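Local coordinates for C381 turret protein (PDB 4IND) that probably builds the turrets of the Sulfolobus turreted icosahedral virus capsid, as a chain of three jelly-roll domains that assembles into a pentamer, at residues Ser114-Tyr119 with Pro158-Thr163; Ala179-Tyr184 with Gly256-Glu261; Phe197-Ile202 with Phe241-Gly246. One frame throughout, in Å; residues are numbered along the deposited sequence. Where two conformers were deposited one is given.

Contact 1 of 3, residues Ser114-Tyr119 with Pro158-Thr163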
loop_
_atom_site.group_PDB
_atom_site.type_symbol
_atom_site.label_atom_id
_atom_site.label_comp_id
_atom_site.label_asym_id
_atom_site.label_seq_id
_atom_site.Cartn_x
_atom_site.Cartn_y
_atom_site.Cartn_z
ATOM N N SER A 114 -32.704 11.529 -27.234
ATOM C CA SER A 114 -32.085 10.468 -26.448
ATOM C C SER A 114 -31.205 10.977 -25.334
ATOM O O SER A 114 -30.640 12.071 -25.413
ATOM C CB SER A 114 -31.325 9.499 -27.349
ATOM O OG SER A 114 -30.343 10.183 -28.089
ATOM N N GLU A 115 -31.122 10.157 -24.289
ATOM C CA GLU A 115 -30.221 10.373 -23.162
ATOM C C GLU A 115 -28.807 10.077 -23.641
ATOM O O GLU A 115 -28.618 9.267 -24.550
ATOM C CB GLU A 115 -30.618 9.419 -22.030
ATOM C CG GLU A 115 -29.853 9.615 -20.729
ATOM C CD GLU A 115 -28.536 8.864 -20.680
ATOM O OE1 GLU A 115 -28.309 7.970 -21.525
ATOM O OE2 GLU A 115 -27.719 9.165 -19.786
ATOM N N PHE A 116 -27.809 10.725 -23.049
ATOM C CA PHE A 116 -26.420 10.494 -23.458
ATOM C C PHE A 116 -25.486 10.853 -22.315
ATOM O O PHE A 116 -25.769 11.793 -21.558
ATOM C CB PHE A 116 -26.100 11.380 -24.657
ATOM C CG PHE A 116 -24.757 11.108 -25.299
ATOM C CD1 PHE A 116 -24.650 10.206 -26.351
ATOM C CD2 PHE A 116 -23.625 11.790 -24.894
ATOM C CE1 PHE A 116 -23.423 9.972 -26.971
ATOM C CE2 PHE A 116 -22.386 11.564 -25.500
ATOM C CZ PHE A 116 -22.287 10.654 -26.543
ATOM N N GLU A 117 -24.381 10.119 -22.194
ATOM C CA GLU A 117 -23.367 10.384 -21.170
ATOM C C GLU A 117 -22.175 11.043 -21.835
ATOM O O GLU A 117 -21.476 10.431 -22.641
ATOM C CB GLU A 117 -22.896 9.075 -20.528
ATOM C CG GLU A 117 -24.013 8.229 -19.969
ATOM C CD GLU A 117 -24.442 8.727 -18.623
ATOM O OE1 GLU A 117 -23.541 9.104 -17.854
ATOM O OE2 GLU A 117 -25.659 8.755 -18.340
ATOM N N ILE A 118 -21.948 12.305 -21.522
ATOM C CA ILE A 118 -20.743 12.987 -21.978
ATOM C C ILE A 118 -19.620 12.659 -21.003
ATOM O O ILE A 118 -19.725 12.982 -19.824
ATOM C CB ILE A 118 -20.962 14.526 -21.993
ATOM C CG1 ILE A 118 -22.018 14.903 -23.054
ATOM C CG2 ILE A 118 -19.664 15.258 -22.272
ATOM C CD1 ILE A 118 -22.450 16.361 -22.992
ATOM N N TYR A 119 -18.544 12.031 -21.482
ATOM C CA TYR A 119 -17.383 11.784 -20.626
ATOM C C TYR A 119 -16.337 12.826 -20.937
ATOM O O TYR A 119 -16.130 13.179 -22.101
ATOM C CB TYR A 119 -16.782 10.388 -20.891
ATOM C CG TYR A 119 -17.734 9.264 -20.608
ATOM C CD1 TYR A 119 -17.678 8.550 -19.413
ATOM C CD2 TYR A 119 -18.695 8.915 -21.533
ATOM C CE1 TYR A 119 -18.570 7.506 -19.158
ATOM C CE2 TYR A 119 -19.572 7.885 -21.289
ATOM C CZ TYR A 119 -19.516 7.192 -20.101
ATOM O OH TYR A 119 -20.429 6.168 -19.893
ATOM N N PRO A 158 -16.461 4.735 -23.394
ATOM C CA PRO A 158 -16.879 3.812 -24.461
ATOM C C PRO A 158 -16.512 4.345 -25.842
ATOM O O PRO A 158 -16.012 5.470 -25.944
ATOM C CB PRO A 158 -18.397 3.707 -24.274
ATOM C CG PRO A 158 -18.789 4.945 -23.523
ATOM C CD PRO A 158 -17.610 5.281 -22.647
ATOM N N LYS A 159 -16.726 3.539 -26.880
ATOM C CA LYS A 159 -16.275 3.890 -28.217
ATOM C C LYS A 159 -17.225 4.931 -28.813
ATOM O O LYS A 159 -18.123 4.608 -29.569
ATOM C CB LYS A 159 -16.178 2.642 -29.102
ATOM C CG LYS A 159 -15.575 2.902 -30.477
ATOM C CD LYS A 159 -15.825 1.718 -31.429
ATOM C CE LYS A 159 -15.046 0.482 -31.001
ATOM N NZ LYS A 159 -15.135 -0.608 -32.013
ATOM N N ILE A 160 -17.015 6.192 -28.448
ATOM C CA ILE A 160 -17.924 7.268 -28.856
ATOM C C ILE A 160 -17.192 8.545 -29.284
ATOM O O ILE A 160 -17.825 9.541 -29.642
ATOM C CB ILE A 160 -18.881 7.651 -27.702
ATOM C CG1 ILE A 160 -18.062 8.083 -26.491
ATOM C CG2 ILE A 160 -19.828 6.498 -27.356
ATOM C CD1 ILE A 160 -18.909 8.736 -25.376
ATOM N N ILE A 161 -15.864 8.542 -29.208
ATOM C CA ILE A 161 -15.100 9.734 -29.551
ATOM C C ILE A 161 -14.847 9.747 -31.041
ATOM O O ILE A 161 -14.287 8.802 -31.599
ATOM C CB ILE A 161 -13.736 9.797 -28.830
ATOM C CG1 ILE A 161 -13.887 9.604 -27.324
ATOM C CG2 ILE A 161 -13.022 11.120 -29.143
ATOM C CD1 ILE A 161 -12.556 9.314 -26.608
ATOM N N HIS A 162 -15.262 10.821 -31.702
ATOM C CA HIS A 162 -15.093 10.908 -33.152
ATOM C C HIS A 162 -13.918 11.777 -33.553
ATOM O O HIS A 162 -13.767 12.902 -33.062
ATOM C CB HIS A 162 -16.356 11.486 -33.826
ATOM C CG HIS A 162 -17.565 10.633 -33.662
ATOM N ND1 HIS A 162 -17.878 9.614 -34.537
ATOM C CD2 HIS A 162 -18.540 10.628 -32.723
ATOM C CE1 HIS A 162 -18.993 9.029 -34.149
ATOM N NE2 HIS A 162 -19.419 9.629 -33.051
ATOM N N THR A 163 -13.124 11.280 -34.501
ATOM C CA THR A 163 -12.036 12.080 -35.042
ATOM C C THR A 163 -11.983 11.935 -36.533
ATOM O O THR A 163 -12.360 10.897 -37.097
ATOM C CB THR A 163 -10.650 11.725 -34.420
ATOM O OG1 THR A 163 -9.647 12.558 -35.016
ATOM C CG2 THR A 163 -10.293 10.231 -34.670
#
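Tyr119 and Pro158 meet across the seam between the first two jelly-roll domains, with the ring of Tyr119 laid against the proline. Pro158 sets its CD over one face of the ring, 3.9 Å from the ring centroid and 25° off the ring normal. This is a CH-pi contact, displaced toward the CE2 rim, where CD lies 3.5 Å from Tyr119 CE2. Ile160 supplies the second point of contact. From its CB, CG2 stays beside the backbone N and CG1 stands between N and the carbonyl carbon (chi1 58°). The chain then runs on extended to CD1, and this methyl does the touching. It lies 3.9 Å from CD2 of Tyr119, 4.1 Å from CZ of Phe116 and 4.1 Å from Glu117 O. The Phe116 side chain comes from the opposite direction, while that of Tyr119 crosses at about a right angle. No hydrogen bond joins the two segments. Glu117 turns its acid end to Lys85 instead. A second subunit packs alongside, with its Gly127 on Tyr119 and its Gln126 on Pro158. The strands belong to separate sheets, their axes 9.2 Å apart at 63°, and touch mainly through side chains. It is a small apolar interface between consecutive jelly-roll domains.

Contact 2 of 3, residues Ala179-Tyr184 with Gly256-Glu261. With 2HP (dihydrogenphosphate ion), chain Y.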
loop_
_atom_site.group_PDB
_atom_site.type_symbol
_atom_site.label_atom_id
_atom_site.label_comp_id
_atom_site.label_asym_id
_atom_site.label_seq_id
_atom_site.Cartn_x
_atom_site.Cartn_y
_atom_site.Cartn_z
ATOM N N ALA A 179 -1.876 0.567 -18.525
ATOM C CA ALA A 179 -2.321 0.141 -19.846
ATOM C C ALA A 179 -3.178 1.264 -20.408
ATOM O O ALA A 179 -4.011 1.831 -19.698
ATOM C CB ALA A 179 -3.110 -1.139 -19.763
ATOM N N ILE A 180 -2.967 1.599 -21.678
ATOM C CA ILE A 180 -3.868 2.508 -22.372
ATOM C C ILE A 180 -4.462 1.719 -23.529
ATOM O O ILE A 180 -3.742 1.289 -24.429
ATOM C CB ILE A 180 -3.124 3.711 -22.910
ATOM C CG1 ILE A 180 -2.553 4.524 -21.748
ATOM C CG2 ILE A 180 -4.060 4.570 -23.756
ATOM C CD1 ILE A 180 -1.602 5.629 -22.194
ATOM N N LYS A 181 -5.768 1.485 -23.463
ATOM C CA LYS A 181 -6.454 0.668 -24.440
ATOM C C LYS A 181 -7.422 1.559 -25.211
ATOM O O LYS A 181 -8.195 2.333 -24.622
ATOM C CB LYS A 181 -7.200 -0.492 -23.760
ATOM C CG LYS A 181 -7.826 -1.485 -24.739
ATOM C CD LYS A 181 -8.727 -2.499 -24.029
ATOM C CE LYS A 181 -7.936 -3.364 -23.040
ATOM N NZ LYS A 181 -8.818 -4.423 -22.437
ATOM N N MET A 182 -7.378 1.466 -26.533
ATOM C CA MET A 182 -8.291 2.243 -27.349
ATOM C C MET A 182 -8.961 1.392 -28.421
ATOM O O MET A 182 -8.404 1.178 -29.497
ATOM C CB MET A 182 -7.555 3.448 -27.944
ATOM C CG MET A 182 -6.898 4.307 -26.877
ATOM S SD MET A 182 -5.602 5.393 -27.482
ATOM C CE MET A 182 -6.468 6.226 -28.811
ATOM N N PRO A 183 -10.163 0.883 -28.114
ATOM C CA PRO A 183 -10.971 0.181 -29.108
ATOM C C PRO A 183 -11.339 1.224 -30.137
ATOM O O PRO A 183 -11.630 2.359 -29.735
ATOM C CB PRO A 183 -12.231 -0.220 -28.327
ATOM C CG PRO A 183 -11.892 -0.042 -26.868
ATOM C CD PRO A 183 -10.858 1.040 -26.818
ATOM N N TYR A 184 -11.302 0.884 -31.419
ATOM C CA TYR A 184 -11.636 1.847 -32.458
ATOM C C TYR A 184 -12.396 1.181 -33.586
ATOM O O TYR A 184 -12.350 -0.029 -33.730
ATOM C CB TYR A 184 -10.366 2.490 -33.022
ATOM C CG TYR A 184 -9.436 1.501 -33.679
ATOM C CD1 TYR A 184 -9.665 1.067 -34.990
ATOM C CD2 TYR A 184 -8.338 0.972 -32.995
ATOM C CE1 TYR A 184 -8.826 0.155 -35.601
ATOM C CE2 TYR A 184 -7.492 0.047 -33.621
ATOM C CZ TYR A 184 -7.752 -0.348 -34.916
ATOM O OH TYR A 184 -6.932 -1.258 -35.532
ATOM N N GLY A 256 -12.708 4.589 -28.237
ATOM C CA GLY A 256 -12.928 4.677 -26.815
ATOM C C GLY A 256 -11.578 4.863 -26.155
ATOM O O GLY A 256 -10.549 4.883 -26.833
ATOM N N LEU A 257 -11.574 5.033 -24.835
ATOM C CA LEU A 257 -10.322 5.228 -24.118
ATOM C C LEU A 257 -10.410 4.610 -22.751
ATOM O O LEU A 257 -11.289 4.942 -21.953
ATOM C CB LEU A 257 -10.012 6.723 -23.974
ATOM C CG LEU A 257 -8.776 7.031 -23.113
ATOM C CD1 LEU A 257 -7.523 6.538 -23.804
ATOM C CD2 LEU A 257 -8.681 8.555 -22.837
ATOM N N GLU A 258 -9.466 3.729 -22.476
ATOM C CA GLU A 258 -9.400 3.044 -21.198
ATOM C C GLU A 258 -7.966 3.231 -20.714
ATOM O O GLU A 258 -7.002 2.907 -21.420
ATOM C CB GLU A 258 -9.794 1.572 -21.443
ATOM C CG GLU A 258 -9.796 0.615 -20.263
ATOM C CD GLU A 258 -10.259 -0.787 -20.697
ATOM O OE1 GLU A 258 -11.409 -0.889 -21.185
ATOM O OE2 GLU A 258 -9.471 -1.770 -20.579
ATOM N N VAL A 259 -7.814 3.812 -19.526
ATOM C CA VAL A 259 -6.496 3.974 -18.906
ATOM C C VAL A 259 -6.568 3.378 -17.520
ATOM O O VAL A 259 -7.397 3.793 -16.715
ATOM C CB VAL A 259 -6.123 5.468 -18.772
ATOM C CG1 VAL A 259 -4.687 5.614 -18.255
ATOM C CG2 VAL A 259 -6.301 6.180 -20.102
ATOM N N GLU A 260 -5.710 2.408 -17.235
ATOM C CA GLU A 260 -5.826 1.638 -16.005
ATOM C C GLU A 260 -4.461 1.205 -15.510
ATOM O O GLU A 260 -3.565 0.893 -16.311
ATOM C CB GLU A 260 -6.703 0.403 -16.254
ATOM C CG GLU A 260 -6.202 -0.422 -17.413
ATOM C CD GLU A 260 -7.308 -1.139 -18.171
ATOM O OE1 GLU A 260 -8.443 -1.247 -17.655
ATOM O OE2 GLU A 260 -7.040 -1.603 -19.297
ATOM N N GLU A 261 -4.285 1.189 -14.192
ATOM C CA GLU A 261 -3.025 0.752 -13.610
ATOM C C GLU A 261 -2.909 -0.772 -13.690
ATOM O O GLU A 261 -3.896 -1.491 -13.490
ATOM C CB GLU A 261 -2.925 1.210 -12.150
ATOM C CG GLU A 261 -1.511 1.152 -11.589
ATOM C CD GLU A 261 -1.413 1.631 -10.143
ATOM O OE1 GLU A 261 -2.410 2.173 -9.610
ATOM O OE2 GLU A 261 -0.338 1.454 -9.542
HETATM P P 2HP Y . -11.909 -4.804 -20.222
HETATM O O1 2HP Y . -11.229 -6.104 -20.746
HETATM O O2 2HP Y . -11.529 -4.529 -18.800
HETATM O O3 2HP Y . -13.386 -4.974 -20.126
HETATM O O4 2HP Y . -11.515 -3.619 -21.148
#
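This contact is an antiparallel strand pair in the middle of a sheet of the second jelly-roll domain, and it carries part of a dihydrogenphosphate site. Ala179 pairs with Glu260 and Lys181 with Glu258 as hydrogen-bonded pairs, and Ile180 faces Val259 in a non-hydrogen-bonded pair between them. Lys181 N gives the straightest of these bonds, 2.8 Å to Glu258 O with 168° at the hydrogen. Beyond them, Gly256 N reaches Pro183 O at 2.9 Å. On the face of Ile180 and Val259, Leu257 CD1 touches CG2 of Ile180 at 4.0 Å. The other face is charged. Lys181 and Glu258 lie side by side and point the same way. Both have CG anti to the backbone N (chi1 -174° and 179°), which sends the two chains out together. Lys181 NZ forms a salt bridge with Glu258 OE2 at 3.3 Å, weak as a hydrogen bond. Lys181 NZ also donates to phosphate O4 at 3.1 Å, and to the backbone O of Asp235 of the second subunit. The same phosphate O4 is 2.7 Å from Glu258 OE1. Arg154 bonds the phosphate and pairs with Glu260, and Glu237 N of the second subunit also bonds the phosphate. Glu258 OE2 is also 2.8 Å from Glu260 OE2. Oxygens this close suggest that an acid group here holds a proton. Lys181, Arg154 and Glu258 thus gather round the anion at a subunit boundary, with Glu260 as a neighbour held by Arg154.

Contact 3 of 3, residues Phe197-Ile202 with Phe241-Gly246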
loop_
_atom_site.group_PDB
_atom_site.type_symbol
_atom_site.label_atom_id
_atom_site.label_comp_id
_atom_site.label_asym_id
_atom_site.label_seq_id
_atom_site.Cartn_x
_atom_site.Cartn_y
_atom_site.Cartn_z
ATOM N N PHE A 197 -0.402 2.487 -41.328
ATOM C CA PHE A 197 -1.163 3.694 -41.049
ATOM C C PHE A 197 -0.965 4.144 -39.613
ATOM O O PHE A 197 -1.386 3.457 -38.674
ATOM C CB PHE A 197 -2.641 3.385 -41.277
ATOM C CG PHE A 197 -3.551 4.560 -41.094
ATOM C CD1 PHE A 197 -3.920 5.345 -42.182
ATOM C CD2 PHE A 197 -4.065 4.860 -39.852
ATOM C CE1 PHE A 197 -4.772 6.422 -42.022
ATOM C CE2 PHE A 197 -4.923 5.942 -39.680
ATOM C CZ PHE A 197 -5.277 6.724 -40.770
ATOM N N GLN A 198 -0.332 5.296 -39.417
ATOM C CA GLN A 198 -0.203 5.799 -38.059
ATOM C C GLN A 198 -1.455 6.592 -37.704
ATOM O O GLN A 198 -1.737 7.623 -38.302
ATOM C CB GLN A 198 1.062 6.644 -37.860
ATOM C CG GLN A 198 1.159 7.197 -36.432
ATOM C CD GLN A 198 2.422 7.996 -36.172
ATOM O OE1 GLN A 198 2.372 9.114 -35.704
ATOM N NE2 GLN A 198 3.549 7.417 -36.457
ATOM N N PHE A 199 -2.216 6.080 -36.745
ATOM C CA PHE A 199 -3.421 6.751 -36.272
ATOM C C PHE A 199 -3.047 7.932 -35.382
ATOM O O PHE A 199 -3.650 9.016 -35.441
ATOM C CB PHE A 199 -4.277 5.734 -35.497
ATOM C CG PHE A 199 -5.389 6.352 -34.698
ATOM C CD1 PHE A 199 -6.531 6.842 -35.318
ATOM C CD2 PHE A 199 -5.300 6.425 -33.323
ATOM C CE1 PHE A 199 -7.562 7.420 -34.574
ATOM C CE2 PHE A 199 -6.320 6.993 -32.567
ATOM C CZ PHE A 199 -7.455 7.496 -33.196
ATOM N N GLY A 200 -2.049 7.725 -34.539
ATOM C CA GLY A 200 -1.696 8.741 -33.552
ATOM C C GLY A 200 -0.486 8.327 -32.745
ATOM O O GLY A 200 0.180 7.356 -33.094
ATOM N N THR A 201 -0.216 9.055 -31.665
ATOM C CA THR A 201 0.913 8.758 -30.795
ATOM C C THR A 201 0.513 8.996 -29.359
ATOM O O THR A 201 -0.342 9.844 -29.065
ATOM C CB THR A 201 2.119 9.665 -31.081
ATOM O OG1 THR A 201 1.740 11.029 -30.859
ATOM C CG2 THR A 201 2.595 9.500 -32.505
ATOM N N ILE A 202 1.135 8.238 -28.470
ATOM C CA ILE A 202 1.048 8.510 -27.052
ATOM C C ILE A 202 2.443 8.903 -26.588
ATOM O O ILE A 202 3.417 8.236 -26.909
ATOM C CB ILE A 202 0.539 7.289 -26.292
ATOM C CG1 ILE A 202 -0.939 7.083 -26.622
ATOM C CG2 ILE A 202 0.706 7.486 -24.779
ATOM C CD1 ILE A 202 -1.463 5.741 -26.219
ATOM N N PHE A 241 -1.947 12.235 -25.766
ATOM C CA PHE A 241 -2.362 11.429 -26.910
ATOM C C PHE A 241 -2.691 12.394 -28.047
ATOM O O PHE A 241 -3.386 13.382 -27.834
ATOM C CB PHE A 241 -3.581 10.592 -26.551
ATOM C CG PHE A 241 -4.360 10.131 -27.748
ATOM C CD1 PHE A 241 -3.825 9.197 -28.617
ATOM C CD2 PHE A 241 -5.623 10.647 -28.009
ATOM C CE1 PHE A 241 -4.533 8.770 -29.727
ATOM C CE2 PHE A 241 -6.350 10.225 -29.111
ATOM C CZ PHE A 241 -5.796 9.284 -29.985
ATOM N N SER A 242 -2.159 12.130 -29.236
ATOM C CA SER A 242 -2.406 12.986 -30.396
ATOM C C SER A 242 -2.876 12.140 -31.552
ATOM O O SER A 242 -2.276 11.099 -31.842
ATOM C CB SER A 242 -1.127 13.702 -30.840
ATOM O OG SER A 242 -0.390 14.191 -29.739
ATOM N N VAL A 243 -3.933 12.584 -32.231
ATOM C CA VAL A 243 -4.335 11.954 -33.494
ATOM C C VAL A 243 -3.519 12.640 -34.582
ATOM O O VAL A 243 -3.535 13.873 -34.688
ATOM C CB VAL A 243 -5.835 12.162 -33.774
ATOM C CG1 VAL A 243 -6.215 11.492 -35.090
ATOM C CG2 VAL A 243 -6.684 11.609 -32.635
ATOM N N THR A 244 -2.813 11.868 -35.403
ATOM C CA THR A 244 -1.822 12.483 -36.299
ATOM C C THR A 244 -2.053 12.269 -37.783
ATOM O O THR A 244 -1.308 12.799 -38.608
ATOM C CB THR A 244 -0.394 11.996 -35.959
ATOM O OG1 THR A 244 -0.357 10.572 -36.080
ATOM C CG2 THR A 244 0.012 12.387 -34.539
ATOM N N TYR A 245 -3.059 11.482 -38.142
ATOM C CA TYR A 245 -3.181 11.086 -39.550
ATOM C C TYR A 245 -3.656 12.188 -40.499
ATOM O O TYR A 245 -3.504 12.075 -41.710
ATOM C CB TYR A 245 -3.975 9.781 -39.724
ATOM C CG TYR A 245 -5.450 9.828 -39.374
ATOM C CD1 TYR A 245 -6.393 10.195 -40.321
ATOM C CD2 TYR A 245 -5.897 9.461 -38.114
ATOM C CE1 TYR A 245 -7.745 10.213 -40.017
ATOM C CE2 TYR A 245 -7.235 9.470 -37.806
ATOM C CZ TYR A 245 -8.156 9.839 -38.774
ATOM O OH TYR A 245 -9.502 9.867 -38.487
ATOM N N GLY A 246 -4.216 13.257 -39.955
ATOM C CA GLY A 246 -4.459 14.439 -40.762
ATOM C C GLY A 246 -5.914 14.684 -41.097
ATOM O O GLY A 246 -6.578 13.819 -41.673
HETATM O O HOH W 1 -0.152 9.894 -38.596
HETATM O O HOH W 2 1.362 12.304 -28.347
#
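An aromatic cluster inside the second jelly-roll domain is built here, where strand 197-202 pairs with strand 241-243 and the loop after it. The paired part is antiparallel. Thr201 and Ser242 exchange two backbone bonds, Thr201 N to Ser242 O and Ser242 N to Thr201 O, both 2.9 Å. Gly200 faces Val243 at a close point, where its CA lies 3.0 Å from Ser242 O. Past the strand end, Thr244 N still bonds to Phe199 O at 3.0 Å. Tyr245 points toward the first strand. Its CG sits between the backbone N and the carbonyl carbon (chi1 67°), and this brings the ring in beside Phe197 and Phe199. Phe197 puts its CZ over one face of the tyrosine ring, 3.4 Å from CG, with the ring planes at 47°. Phe199 O lies at the edge of the same ring. The Phe199 ring touches Tyr245 CE2 through CD1 at 3.7 Å. On its far rim, CE2 meets Phe241 CZ at 3.5 Å, the two rings rim to rim. Phe253 and Phe226 join Phe199 to extend the cluster. Two waters add to the polar contacts. One bridges the hydroxyls of Thr201 and Ser242. The other sits beside the loop, where it receives or gives a bond at Thr244 OG1, 2.6 Å away, and donates to Gln198 O. The whole is an antiparallel strand pair in one sheet of the second jelly-roll domain, its aromatic cluster packed against strand 176-187 of the facing sheet.

How the contacts relate
From the N terminus, the chain passes through 114-119, part of strand 114-124 of the first domain. It then reaches 158-163, in the first strand of the second domain, where contact 1 closes a loop of 38 residues across the domain seam. Contact 2 opens next at 179-184 and closes only at 256-261. Contact 3, 197-202 with 241-246, is nested wholly inside that loop. Contacts 2 and 3 belong to the two facing sheets of one sandwich, and Ile180 CG2 packs on Ile202 CD1 between them. Strand 155-163 of contact 1 neighbours strand 253-262 of contact 2. Thr163 also packs against Val243 and Phe199, joining contact 1 to contact 3. Contacts 1 and 2 both touch the second subunit.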